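Local coordinates for putative peptide ABC-transport system periplasmic peptide-binding protein (Campylobacter jejuni, PDB 4OEV) that binds nickel(II) in the periplasm, probably delivering it to an ABC-type importer, although its family is generally linked to peptide transport, at residues I15-N19 with P20-E24; D25-A28 with V29-L32; R39-E42 with N43-K47; K167-K170 with G171-V174; T486-V489 with Y490-S493. All coordinates share one frame; numbering follows the deposited sequence.

Interaction 1 of 5, residues I15-N19 with P20-E24; sequences IARIN and PAYSE
Ile15 sends its CD1 methyl across the turn to the backbone of Tyr22, 3.4 Å from the Tyr22 O atom; the CG1 branch lies anti to the backbone N (chi1 -179°), which aims this methyl inward. A slim, branched aliphatic chain suits such a spot, because it fills the inside of the bend without needing a polar partner. Arg17 comes next, its chain bent at chi3 so that the guanidinium lies flat on one face of the Tyr22 ring. The two planes are only 12° apart, and Arg17 CZ sits 3.7 Å from the ring centroid, a cation-pi stack in which the positive group meets the electron-rich face. NH1 is over the middle of the ring and also bonds Asn149 O, while Tyr22 OH bonds Asn96 O, so both ends of the stack are tied down. Ile18, the centre of an inverse gamma turn, points away from the contact. Asn19 finishes the segment and organises the next one. Its OD1 accepts Ala21 N at 2.9 Å, an Asx turn, and its backbone O accepts Tyr22 N, also at 2.9 Å, across the short 3-10 segment begun by Pro20. Proline, having no N-H to offer, fits the first position of that segment. The Asn19 amide stands steeply to the Tyr22 ring, with ND2 near its edge and bonded to Asn154 OD1. The whole loop links strand 6-11 to helix 30-33, and Ile15, Ile18 and Pro20 all pack on Ile30 of that helix.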
loop_
_atom_site.group_PDB
_atom_site.type_symbol
_atom_site.label_atom_id
_atom_site.label_comp_id
_atom_site.label_asym_id
_atom_site.label_seq_id
_atom_site.Cartn_x
_atom_site.Cartn_y
_atom_site.Cartn_z
ATOM N N ILE A 15 6.327 6.726 9.466
ATOM C CA ILE A 15 6.151 5.528 10.285
ATOM C C ILE A 15 6.798 5.745 11.650
ATOM O O ILE A 15 7.896 6.335 11.741
ATOM C CB ILE A 15 6.729 4.298 9.580
ATOM C CG1 ILE A 15 6.515 3.033 10.432
ATOM C CG2 ILE A 15 8.269 4.459 9.302
ATOM C CD1 ILE A 15 6.598 1.786 9.601
ATOM N N ALA A 16 6.135 5.306 12.719
ATOM C CA ALA A 16 6.687 5.527 14.062
ATOM C C ALA A 16 7.827 4.578 14.415
ATOM O O ALA A 16 8.575 4.845 15.347
ATOM C CB ALA A 16 5.610 5.413 15.122
ATOM N N ARG A 17 7.940 3.451 13.727
ATOM C CA ARG A 17 9.035 2.505 14.042
ATOM C C ARG A 17 9.729 2.171 12.733
ATOM O O ARG A 17 9.118 1.583 11.825
ATOM C CB ARG A 17 8.491 1.242 14.730
ATOM C CG ARG A 17 7.941 1.465 16.119
ATOM C CD ARG A 17 7.317 0.181 16.682
ATOM N NE ARG A 17 6.019 -0.108 16.087
ATOM C CZ ARG A 17 5.246 -1.138 16.424
ATOM N NH1 ARG A 17 5.621 -2.019 17.344
ATOM N NH2 ARG A 17 4.083 -1.296 15.836
ATOM N N ILE A 18 10.962 2.650 12.567
ATOM C CA ILE A 18 11.659 2.408 11.320
ATOM C C ILE A 18 12.285 1.034 11.410
ATOM O O ILE A 18 13.490 0.882 11.615
ATOM C CB ILE A 18 12.709 3.505 10.996
ATOM C CG1 ILE A 18 12.022 4.889 10.926
ATOM C CG2 ILE A 18 13.361 3.218 9.636
ATOM C CD1 ILE A 18 13.009 6.082 10.815
ATOM N N ASN A 19 11.442 0.039 11.200
ATOM C CA ASN A 19 11.798 -1.352 11.428
ATOM C C ASN A 19 10.967 -2.177 10.465
ATOM O O ASN A 19 9.739 -2.096 10.489
ATOM C CB ASN A 19 11.522 -1.699 12.888
ATOM C CG ASN A 19 11.797 -3.135 13.226
ATOM O OD1 ASN A 19 11.820 -4.022 12.375
ATOM N ND2 ASN A 19 12.032 -3.371 14.492
ATOM N N PRO A 20 11.636 -2.918 9.573
ATOM C CA PRO A 20 10.959 -3.769 8.584
ATOM C C PRO A 20 9.806 -4.630 9.178
ATOM O O PRO A 20 8.821 -4.840 8.485
ATOM C CB PRO A 20 12.095 -4.657 8.062
ATOM C CG PRO A 20 13.332 -3.844 8.280
ATOM C CD PRO A 20 13.092 -2.845 9.351
ATOM N N ALA A 21 9.923 -5.086 10.431
ATOM C CA ALA A 21 8.879 -5.930 11.019
ATOM C C ALA A 21 7.527 -5.210 11.138
ATOM O O ALA A 21 6.490 -5.887 11.270
ATOM C CB ALA A 21 9.300 -6.425 12.370
ATOM N N TYR A 22 7.540 -3.870 11.100
ATOM C CA TYR A 22 6.315 -3.055 11.243
ATOM C C TYR A 22 6.022 -2.230 9.980
ATOM O O TYR A 22 5.218 -1.270 10.003
ATOM C CB TYR A 22 6.436 -2.148 12.515
ATOM C CG TYR A 22 6.759 -3.024 13.707
ATOM C CD1 TYR A 22 5.785 -3.901 14.209
ATOM C CD2 TYR A 22 8.015 -3.033 14.277
ATOM C CE1 TYR A 22 6.046 -4.742 15.252
ATOM C CE2 TYR A 22 8.316 -3.901 15.366
ATOM C CZ TYR A 22 7.319 -4.740 15.837
ATOM O OH TYR A 22 7.523 -5.598 16.880
ATOM N N SER A 23 6.593 -2.671 8.855
ATOM C CA SER A 23 6.265 -2.071 7.558
ATOM C C SER A 23 4.769 -2.187 7.220
ATOM O O SER A 23 4.237 -3.298 7.191
ATOM C CB SER A 23 6.994 -2.760 6.446
ATOM O OG SER A 23 6.597 -2.215 5.207
ATOM N N GLU A 24 4.128 -1.068 6.892
ATOM C CA GLU A 24 2.742 -1.110 6.434
ATOM C C GLU A 24 2.605 -0.627 4.997
ATOM O O GLU A 24 1.525 -0.218 4.591
ATOM C CB GLU A 24 1.829 -0.280 7.352
ATOM C CG GLU A 24 1.697 -0.927 8.725
ATOM C CD GLU A 24 0.588 -0.330 9.551
ATOM O OE1 GLU A 24 0.454 0.913 9.596
ATOM O OE2 GLU A 24 -0.207 -1.115 10.096
#

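Interaction 2 of 5, residues D25-A28 with V29-L32; sequences DHDA and VINL. With NI (nickel (II) ion), chain C.
Asp27 and Ile30 cross at about a right angle, with the carboxylate of the first lying against the CG1-CD1 branch of the second. What fixes this pose is the Asp27 OD1 atom, which grips two successive amides where the chain begins to coil. It takes Ile30 N at 2.9 Å in an almost straight bond, and Val29 N at 2.8 Å on its anti lone pair, closing an Asx turn. Asp27 CG sits between the backbone N and the carbonyl carbon (chi1 71°), which folds the short side chain back over the following residues; an aspartate is just long enough to reach them. A water 3.0 Å from Asp27 OD1 accepts a hydrogen bond from the next amide, Asn31 N, and also lies close to Asn31 OD1. Leu32 brings its branch point up to the end of the Ala28 carbonyl, CG 3.1 Å from Ala28 O, a tight fit.

His26 turns away from this packing: its NE2 binds nickel at 2.2 Å, while ND1 is held by Glu24 O, which orients the imidazole. A water, His480 and His481 are among the other nickel ligands, and the bound oxalate touches His26. The segment thus joins the metal site to helix 30-33; Val29, just before the helix, and Leu32 within it pack on Phe176 of strand 173-178 and on Ile194 of strand 191-196.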
loop_
_atom_site.group_PDB
_atom_site.type_symbol
_atom_site.label_atom_id
_atom_site.label_comp_id
_atom_site.label_asym_id
_atom_site.label_seq_id
_atom_site.Cartn_x
_atom_site.Cartn_y
_atom_site.Cartn_z
ATOM N N ASP A 25 3.709 -0.678 4.252
ATOM C CA ASP A 25 3.786 -0.264 2.839
ATOM C C ASP A 25 3.360 1.202 2.678
ATOM O O ASP A 25 2.907 1.597 1.600
ATOM C CB ASP A 25 2.926 -1.130 1.899
ATOM C CG ASP A 25 3.427 -2.557 1.751
ATOM O OD1 ASP A 25 4.547 -2.855 2.206
ATOM O OD2 ASP A 25 2.709 -3.397 1.144
ATOM N N HIS A 26 3.513 2.014 3.726
ATOM C CA HIS A 26 3.157 3.430 3.597
ATOM C C HIS A 26 4.341 4.392 3.624
ATOM O O HIS A 26 4.187 5.546 3.263
ATOM C CB HIS A 26 2.211 3.869 4.706
ATOM C CG HIS A 26 0.801 3.523 4.437
ATOM N ND1 HIS A 26 0.321 2.234 4.510
ATOM C CD2 HIS A 26 -0.243 4.299 4.034
ATOM C CE1 HIS A 26 -0.970 2.240 4.195
ATOM N NE2 HIS A 26 -1.313 3.467 3.886
ATOM N N ASP A 27 5.512 3.933 4.032
ATOM C CA ASP A 27 6.625 4.866 4.230
ATOM C C ASP A 27 7.708 4.769 3.158
ATOM O O ASP A 27 7.699 3.861 2.317
ATOM C CB ASP A 27 7.251 4.636 5.591
ATOM C CG ASP A 27 8.023 3.344 5.640
ATOM O OD1 ASP A 27 9.202 3.386 5.258
ATOM O OD2 ASP A 27 7.449 2.300 6.028
ATOM N N ALA A 28 8.619 5.739 3.171
ATOM C CA ALA A 28 9.746 5.726 2.237
ATOM C C ALA A 28 11.084 5.570 2.965
ATOM O O ALA A 28 12.142 5.702 2.323
ATOM C CB ALA A 28 9.766 7.004 1.359
ATOM N N VAL A 29 11.060 5.304 4.284
ATOM C CA VAL A 29 12.298 5.348 5.053
ATOM C C VAL A 29 12.890 3.966 5.410
ATOM O O VAL A 29 14.119 3.835 5.483
ATOM C CB VAL A 29 12.138 6.184 6.369
ATOM C CG1 VAL A 29 11.989 7.646 6.035
ATOM C CG2 VAL A 29 10.936 5.718 7.196
ATOM N N ILE A 30 12.045 2.945 5.599
ATOM C CA ILE A 30 12.559 1.614 5.902
ATOM C C ILE A 30 13.406 1.147 4.710
ATOM O O ILE A 30 14.472 0.559 4.905
ATOM C CB ILE A 30 11.437 0.577 6.231
ATOM C CG1 ILE A 30 10.726 1.022 7.511
ATOM C CG2 ILE A 30 12.068 -0.873 6.381
ATOM C CD1 ILE A 30 9.551 0.134 7.998
ATOM N N ASN A 31 12.967 1.425 3.484
ATOM C CA ASN A 31 13.768 1.011 2.314
ATOM C C ASN A 31 15.040 1.843 2.070
ATOM O O ASN A 31 15.821 1.524 1.171
ATOM C CB ASN A 31 12.893 1.041 1.055
ATOM C CG ASN A 31 11.985 -0.173 0.948
ATOM O OD1 ASN A 31 10.819 -0.128 1.363
ATOM N ND2 ASN A 31 12.504 -1.258 0.377
ATOM N N LEU A 32 15.260 2.900 2.855
ATOM C CA LEU A 32 16.533 3.654 2.790
ATOM C C LEU A 32 17.573 2.999 3.711
ATOM O O LEU A 32 18.740 2.793 3.340
ATOM C CB LEU A 32 16.323 5.097 3.211
ATOM C CG LEU A 32 15.270 5.845 2.389
ATOM C CD1 LEU A 32 15.039 7.226 2.949
ATOM C CD2 LEU A 32 15.747 5.934 0.939
HETATM NI NI NI C . -3.123 4.223 2.833
HETATM O O HOH W 1 10.302 2.323 2.707
HETATM O O HOH W 2 -3.096 5.203 4.544
#

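Interaction 3 of 5, residues R39-E42 with N43-K47; sequences RFDE and NMSLK
Asp41 OD1 is gripped from opposite faces of its carboxylate plane by two backbone amides, Asn43 N at 2.9 Å and Ser45 N at 3.0 Å. Chi1 of 65° swings the carboxylate over the turn, where a short acid can accept the N-H groups of the turn. Asp41 also opens the type I turn to Met44, its O accepting Met44 N, while its N bonds Ser45 O at 3.1 Å. Together these bonds make a type I turn with a G1 bulge; Met44 has the positive phi (55°) that glycine more often supplies in this position.

Beyond the bulge Arg39 and Lys47 form an antiparallel hydrogen-bonded pair, and Phe40 with Leu46 a non-hydrogen-bonded one. On the face of Phe40, the ring meets Leu46 CD1 at its CE1 atom, 3.7 Å away, while Met44 SD packs on Phe40 CB and lies obliquely to the ring, 5.0 Å from its centroid, a Met-aromatic contact. On the other face Lys47 CB lies over one face of the Arg39 guanidinium, 3.7 Å from Arg39 CZ, and Arg39 NE bonds Pro48 O. Lys47, bent at chi2, brings CE to Asp41 OD2 (3.2 Å), but its NZ stays 4.2 Å from that oxygen, beyond a salt bridge.

This surface hairpin pairs strand 38-40 with strand 46-48, and its Phe40 and Leu46 side chains lean on helix 129-132 through Asp131 and Leu130, while Met44 touches Arg476.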
loop_
_atom_site.group_PDB
_atom_site.type_symbol
_atom_site.label_atom_id
_atom_site.label_comp_id
_atom_site.label_asym_id
_atom_site.label_seq_id
_atom_site.Cartn_x
_atom_site.Cartn_y
_atom_site.Cartn_z
ATOM N N ARG A 39 15.137 -7.758 -4.483
ATOM C CA ARG A 39 14.765 -6.365 -4.814
ATOM C C ARG A 39 14.093 -6.365 -6.187
ATOM O O ARG A 39 14.024 -7.416 -6.830
ATOM C CB ARG A 39 16.002 -5.464 -4.802
ATOM C CG ARG A 39 16.940 -5.757 -5.978
ATOM C CD ARG A 39 18.219 -4.972 -5.907
ATOM N NE ARG A 39 19.177 -5.571 -6.828
ATOM C CZ ARG A 39 19.297 -5.262 -8.123
ATOM N NH1 ARG A 39 20.207 -5.903 -8.861
ATOM N NH2 ARG A 39 18.551 -4.298 -8.679
ATOM N N PHE A 40 13.572 -5.217 -6.630
ATOM C CA PHE A 40 12.936 -5.120 -7.939
ATOM C C PHE A 40 13.543 -3.983 -8.752
ATOM O O PHE A 40 13.821 -2.927 -8.180
ATOM C CB PHE A 40 11.421 -4.896 -7.793
ATOM C CG PHE A 40 10.785 -5.855 -6.839
ATOM C CD1 PHE A 40 10.412 -7.117 -7.272
ATOM C CD2 PHE A 40 10.591 -5.505 -5.505
ATOM C CE1 PHE A 40 9.853 -8.049 -6.383
ATOM C CE2 PHE A 40 10.031 -6.421 -4.616
ATOM C CZ PHE A 40 9.667 -7.695 -5.057
ATOM N N ASP A 41 13.689 -4.175 -10.071
ATOM C CA ASP A 41 14.291 -3.139 -10.927
ATOM C C ASP A 41 13.207 -2.278 -11.568
ATOM O O ASP A 41 12.050 -2.338 -11.141
ATOM C CB ASP A 41 15.233 -3.757 -11.981
ATOM C CG ASP A 41 14.521 -4.663 -13.001
ATOM O OD1 ASP A 41 13.273 -4.646 -13.083
ATOM O OD2 ASP A 41 15.231 -5.414 -13.718
ATOM N N GLU A 42 13.566 -1.471 -12.572
ATOM C CA GLU A 42 12.603 -0.511 -13.122
ATOM C C GLU A 42 11.444 -1.200 -13.817
ATOM O O GLU A 42 10.403 -0.591 -14.055
ATOM C CB GLU A 42 13.276 0.440 -14.103
ATOM C CG GLU A 42 14.045 -0.294 -15.160
ATOM C CD GLU A 42 15.526 -0.229 -14.901
ATOM O OE1 GLU A 42 15.930 -0.660 -13.811
ATOM O OE2 GLU A 42 16.283 0.244 -15.775
ATOM N N ASN A 43 11.664 -2.457 -14.185
ATOM C CA ASN A 43 10.636 -3.271 -14.807
ATOM C C ASN A 43 9.827 -4.119 -13.806
ATOM O O ASN A 43 9.064 -4.975 -14.239
ATOM C CB ASN A 43 11.284 -4.194 -15.837
ATOM C CG ASN A 43 12.037 -3.433 -16.877
ATOM O OD1 ASN A 43 13.193 -3.736 -17.173
ATOM N ND2 ASN A 43 11.401 -2.416 -17.430
ATOM N N MET A 44 10.005 -3.855 -12.503
ATOM C CA MET A 44 9.474 -4.656 -11.391
ATOM C C MET A 44 9.889 -6.132 -11.495
ATOM O O MET A 44 9.172 -7.031 -11.049
ATOM C CB MET A 44 7.962 -4.528 -11.301
ATOM C CG MET A 44 7.419 -4.600 -9.851
ATOM S SD MET A 44 8.058 -3.274 -8.811
ATOM C CE MET A 44 7.684 -1.960 -9.877
ATOM N N SER A 45 11.074 -6.368 -12.034
ATOM C CA SER A 45 11.634 -7.730 -12.101
ATOM C C SER A 45 12.308 -8.064 -10.802
ATOM O O SER A 45 13.035 -7.231 -10.276
ATOM C CB SER A 45 12.658 -7.841 -13.230
ATOM O OG SER A 45 12.035 -7.621 -14.479
ATOM N N LEU A 46 12.099 -9.287 -10.291
ATOM C CA LEU A 46 12.781 -9.730 -9.103
ATOM C C LEU A 46 14.270 -9.903 -9.403
ATOM O O LEU A 46 14.625 -10.527 -10.416
ATOM C CB LEU A 46 12.186 -11.060 -8.607
ATOM C CG LEU A 46 12.624 -11.660 -7.284
ATOM C CD1 LEU A 46 12.078 -10.944 -6.082
ATOM C CD2 LEU A 46 12.155 -13.105 -7.245
ATOM N N LYS A 47 15.125 -9.328 -8.552
ATOM C CA LYS A 47 16.580 -9.414 -8.718
ATOM C C LYS A 47 17.223 -9.721 -7.392
ATOM O O LYS A 47 16.687 -9.362 -6.349
ATOM C CB LYS A 47 17.186 -8.113 -9.254
ATOM C CG LYS A 47 16.744 -7.710 -10.643
ATOM C CD LYS A 47 17.212 -8.684 -11.710
ATOM C CE LYS A 47 16.895 -8.127 -13.099
ATOM N NZ LYS A 47 17.232 -9.087 -14.190
#

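Interaction 4 of 5, residues K167-K170 with G171-V174; sequences KWKK and GEYV
Lys169 O, facing both Glu172 and Tyr173, accepts an amide from each: Glu172 N at 2.9 Å and Tyr173 N at 3.1 Å. Two residues set against one is the classic beta bulge. The Glu172 bond also closes a type II turn over Lys170 and Gly171, and Gly171 takes the positive phi (80°) that comes easily to glycine. In return Lys169 N donates to Tyr173 O, 3.0 Å away, so both backbone polar atoms of Lys169 are satisfied within the hairpin. The Gly171 carbonyl is bonded by His196 ND1 of strand 191-196.

Lys169 and Glu172 run side by side on the surface, and Lys169 NZ forms a longish salt bridge of 3.4 Å with Glu172 OE2. Lys169 CB lies over a face of the Tyr173 ring in a CH-pi contact, and the chain, with CG anti to N (chi1 -166°), carries CD past Tyr173 CE2 toward Glu172. Lys167 reaches the hydroxyl end of the same ring; its NZ is 3.4 Å from Tyr173 OH, but the angle is too poor for a hydrogen bond, and the CE methylene makes the closer touch. On the opposite face of the sheet, Val174 CG2 lies over the five-membered ring of Trp168, 3.8 Å from its centroid, a methyl matched to a flat, wide partner.

Here strands 163-169 and 173-178 meet at their hairpin end: 163-169 is an outer strand of its sheet, 191-196 flanks 173-178 on the other side, and Trp168 and Val174 pack on Ile18 of the loop between strand 6-11 and helix 30-33.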
loop_
_atom_site.group_PDB
_atom_site.type_symbol
_atom_site.label_atom_id
_atom_site.label_comp_id
_atom_site.label_asym_id
_atom_site.label_seq_id
_atom_site.Cartn_x
_atom_site.Cartn_y
_atom_site.Cartn_z
ATOM N N LYS A 167 19.249 11.644 12.163
ATOM C CA LYS A 167 18.406 12.134 13.239
ATOM C C LYS A 167 16.969 12.264 12.785
ATOM O O LYS A 167 16.657 12.141 11.598
ATOM C CB LYS A 167 18.905 13.472 13.766
ATOM C CG LYS A 167 18.718 14.655 12.839
ATOM C CD LYS A 167 18.991 15.931 13.630
ATOM C CE LYS A 167 18.932 17.168 12.747
ATOM N NZ LYS A 167 19.128 18.448 13.499
ATOM N N TRP A 168 16.098 12.539 13.740
ATOM C CA TRP A 168 14.675 12.510 13.459
ATOM C C TRP A 168 13.982 13.573 14.280
ATOM O O TRP A 168 14.007 13.532 15.500
ATOM C CB TRP A 168 14.142 11.114 13.772
ATOM C CG TRP A 168 12.702 10.833 13.511
ATOM C CD1 TRP A 168 11.739 11.694 13.047
ATOM C CD2 TRP A 168 12.057 9.575 13.714
ATOM N NE1 TRP A 168 10.526 11.036 12.953
ATOM C CE2 TRP A 168 10.695 9.736 13.353
ATOM C CE3 TRP A 168 12.502 8.321 14.164
ATOM C CZ2 TRP A 168 9.769 8.692 13.428
ATOM C CZ3 TRP A 168 11.594 7.282 14.235
ATOM C CH2 TRP A 168 10.220 7.477 13.872
ATOM N N LYS A 169 13.353 14.523 13.610
ATOM C CA LYS A 169 12.556 15.511 14.302
ATOM C C LYS A 169 11.105 15.099 14.146
ATOM O O LYS A 169 10.516 15.276 13.088
ATOM C CB LYS A 169 12.821 16.897 13.726
ATOM C CG LYS A 169 12.313 18.062 14.544
ATOM C CD LYS A 169 13.093 19.307 14.135
ATOM C CE LYS A 169 12.328 20.601 14.356
ATOM N NZ LYS A 169 13.043 21.751 13.716
ATOM N N LYS A 170 10.522 14.576 15.218
ATOM C CA LYS A 170 9.251 13.866 15.135
ATOM C C LYS A 170 8.127 14.667 14.470
ATOM O O LYS A 170 7.908 15.843 14.792
ATOM C CB LYS A 170 8.815 13.428 16.531
ATOM C CG LYS A 170 7.448 12.748 16.574
ATOM C CD LYS A 170 7.479 11.324 16.040
ATOM C CE LYS A 170 6.127 10.649 16.236
ATOM N NZ LYS A 170 5.966 9.450 15.378
ATOM N N GLY A 171 7.462 14.027 13.502
ATOM C CA GLY A 171 6.375 14.642 12.751
ATOM C C GLY A 171 6.835 15.580 11.642
ATOM O O GLY A 171 6.035 15.996 10.805
ATOM N N GLU A 172 8.122 15.910 11.641
ATOM C CA GLU A 172 8.682 16.880 10.701
ATOM C C GLU A 172 9.519 16.221 9.606
ATOM O O GLU A 172 9.222 16.355 8.421
ATOM C CB GLU A 172 9.533 17.905 11.447
ATOM C CG GLU A 172 8.861 19.227 11.779
ATOM C CD GLU A 172 9.882 20.350 11.993
ATOM O OE1 GLU A 172 10.802 20.498 11.156
ATOM O OE2 GLU A 172 9.767 21.093 12.993
ATOM N N TYR A 173 10.588 15.532 10.000
ATOM C CA TYR A 173 11.471 14.917 9.019
ATOM C C TYR A 173 12.379 13.857 9.632
ATOM O O TYR A 173 12.587 13.829 10.845
ATOM C CB TYR A 173 12.334 15.989 8.335
ATOM C CG TYR A 173 13.378 16.629 9.238
ATOM C CD1 TYR A 173 14.643 16.058 9.380
ATOM C CD2 TYR A 173 13.117 17.821 9.915
ATOM C CE1 TYR A 173 15.604 16.634 10.190
ATOM C CE2 TYR A 173 14.082 18.412 10.721
ATOM C CZ TYR A 173 15.322 17.813 10.855
ATOM O OH TYR A 173 16.296 18.383 11.649
ATOM N N VAL A 174 12.937 13.002 8.781
ATOM C CA VAL A 174 14.010 12.096 9.196
ATOM C C VAL A 174 15.175 12.443 8.293
ATOM O O VAL A 174 14.956 12.689 7.106
ATOM C CB VAL A 174 13.626 10.592 9.057
ATOM C CG1 VAL A 174 14.626 9.705 9.773
ATOM C CG2 VAL A 174 12.192 10.316 9.590
#

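Interaction 5 of 5, residues T486-V489 with Y490-S493; sequences TWNV and YEWS
Val489 CA lies over one face of the Trp492 indole, 3.5 Å from the centroid of the five-membered ring, a CH-pi contact to which Val489 CG2 adds a touch near CD2. At the indole edge, in the plane of the ring, NE1 donates to Asn488 OD1 at 2.9 Å, although the amide is turned 66° from the ring and receives the bond from above its own plane. The other end of that amide points along its plane to Glu491: ND2 donates to OE1 at 2.8 Å, nearly straight, and onto the anti lone pair, with the carboxylate almost perpendicular to the amide. Asparagine suits this place because one flat group can both accept and donate; chi1 of 83° folds it back over the turn. Asn488 CB also covers one face of the Trp487 indole.

The backbone here is a run of tight turns: a type I beta turn from Thr486 to Val489, then a short 3-10 segment in which Asn488 O takes Glu491 N at 2.8 Å and Val489 O takes Trp492 N at 2.9 Å.

Lys474 reinforces the polar cluster, its NZ in a salt bridge with Glu491 OE1 and its N bonded to Asn488 OD1. Towards the interior, Val489 and Trp492 pack on Leu7 of strand 6-11, Trp492 also on Ile9, and Trp492 O is bonded by Thr189 OG1.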
loop_
_atom_site.group_PDB
_atom_site.type_symbol
_atom_site.label_atom_id
_atom_site.label_comp_id
_atom_site.label_asym_id
_atom_site.label_seq_id
_atom_site.Cartn_x
_atom_site.Cartn_y
_atom_site.Cartn_z
ATOM N N THR A 486 10.636 6.592 -4.767
ATOM C CA THR A 486 12.006 6.820 -4.321
ATOM C C THR A 486 12.866 5.560 -4.373
ATOM O O THR A 486 13.944 5.512 -3.745
ATOM C CB THR A 486 12.011 7.348 -2.869
ATOM O OG1 THR A 486 11.190 6.489 -2.045
ATOM C CG2 THR A 486 11.472 8.734 -2.814
ATOM N N TRP A 487 12.429 4.565 -5.153
ATOM C CA TRP A 487 13.038 3.220 -5.110
ATOM C C TRP A 487 14.503 3.275 -5.548
ATOM O O TRP A 487 15.282 2.445 -5.099
ATOM C CB TRP A 487 12.291 2.217 -5.998
ATOM C CG TRP A 487 12.502 2.501 -7.460
ATOM C CD1 TRP A 487 11.811 3.439 -8.225
ATOM C CD2 TRP A 487 13.475 1.906 -8.339
ATOM N NE1 TRP A 487 12.312 3.437 -9.526
ATOM C CE2 TRP A 487 13.331 2.516 -9.612
ATOM C CE3 TRP A 487 14.455 0.911 -8.174
ATOM C CZ2 TRP A 487 14.129 2.149 -10.720
ATOM C CZ3 TRP A 487 15.259 0.556 -9.283
ATOM C CH2 TRP A 487 15.082 1.171 -10.531
ATOM N N ASN A 488 14.885 4.228 -6.421
ATOM C CA ASN A 488 16.295 4.303 -6.846
ATOM C C ASN A 488 16.937 5.614 -6.417
ATOM O O ASN A 488 17.835 6.162 -7.099
ATOM C CB ASN A 488 16.462 4.086 -8.366
ATOM C CG ASN A 488 16.222 5.339 -9.192
ATOM O OD1 ASN A 488 15.194 6.021 -9.057
ATOM N ND2 ASN A 488 17.190 5.661 -10.052
ATOM N N VAL A 489 16.485 6.124 -5.276
ATOM C CA VAL A 489 16.948 7.430 -4.811
ATOM C C VAL A 489 18.484 7.493 -4.669
ATOM O O VAL A 489 19.077 8.549 -4.861
ATOM C CB VAL A 489 16.290 7.817 -3.473
ATOM C CG1 VAL A 489 16.711 6.847 -2.380
ATOM C CG2 VAL A 489 16.654 9.259 -3.114
ATOM N N TYR A 490 19.138 6.361 -4.406
ATOM C CA TYR A 490 20.587 6.380 -4.292
ATOM C C TYR A 490 21.299 6.665 -5.624
ATOM O O TYR A 490 22.530 6.749 -5.661
ATOM C CB TYR A 490 21.117 5.038 -3.699
ATOM C CG TYR A 490 20.632 3.764 -4.390
ATOM C CD1 TYR A 490 21.307 3.244 -5.487
ATOM C CD2 TYR A 490 19.489 3.093 -3.940
ATOM C CE1 TYR A 490 20.878 2.084 -6.116
ATOM C CE2 TYR A 490 19.050 1.930 -4.554
ATOM C CZ TYR A 490 19.745 1.433 -5.641
ATOM O OH TYR A 490 19.310 0.285 -6.267
ATOM N N GLU A 491 20.557 6.737 -6.719
ATOM C CA GLU A 491 21.143 7.101 -8.007
ATOM C C GLU A 491 20.823 8.560 -8.336
ATOM O O GLU A 491 21.292 9.075 -9.352
ATOM C CB GLU A 491 20.629 6.185 -9.125
ATOM C CG GLU A 491 20.870 4.716 -8.861
ATOM C CD GLU A 491 20.484 3.828 -10.037
ATOM O OE1 GLU A 491 19.448 4.099 -10.674
ATOM O OE2 GLU A 491 21.193 2.841 -10.322
ATOM N N TRP A 492 20.029 9.220 -7.491
ATOM C CA TRP A 492 19.625 10.612 -7.790
ATOM C C TRP A 492 20.741 11.568 -7.425
ATOM O O TRP A 492 21.456 11.327 -6.453
ATOM C CB TRP A 492 18.362 11.027 -7.025
ATOM C CG TRP A 492 17.116 10.234 -7.269
ATOM C CD1 TRP A 492 17.001 9.065 -7.954
ATOM C CD2 TRP A 492 15.780 10.577 -6.837
ATOM N NE1 TRP A 492 15.683 8.643 -7.954
ATOM C CE2 TRP A 492 14.920 9.558 -7.283
ATOM C CE3 TRP A 492 15.235 11.657 -6.124
ATOM C CZ2 TRP A 492 13.538 9.567 -7.024
ATOM C CZ3 TRP A 492 13.866 11.671 -5.870
ATOM C CH2 TRP A 492 13.035 10.627 -6.319
ATOM N N SER A 493 20.903 12.651 -8.194
ATOM C CA SER A 493 21.897 13.663 -7.873
ATOM C C SER A 493 21.597 15.020 -8.514
ATOM O O SER A 493 20.753 15.143 -9.409
ATOM C CB SER A 493 23.301 13.228 -8.313
ATOM O OG SER A 493 23.372 13.172 -9.724
HETATM O O HOH W 3 21.767 9.939 -3.730
#

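Overall arrangement
Interactions 1 and 2 are the buried pair, consecutive in the loop and helix after strand 6-11; Ile30 packs against both Asn19 and Pro20, and Ile15 against Val29. Interaction 5 is partly buried and meets interaction 2 through Leu32 with Val489 and Ala28 with Thr486. Interactions 3 and 4 are surface hairpins whose centres lie about 30 Å apart; each rests on a neighbour, 3 on Trp487 of interaction 5 and 4, through Trp168, on Ile15, Ala16 and Ile18. Interactions 1, 2, 3 and 5 each use an asparagine or aspartate oxygen to accept N-H groups; the hairpins 3 and 4 add strand pairing and charged side chains. Interaction 2 alone contains a nickel ligand.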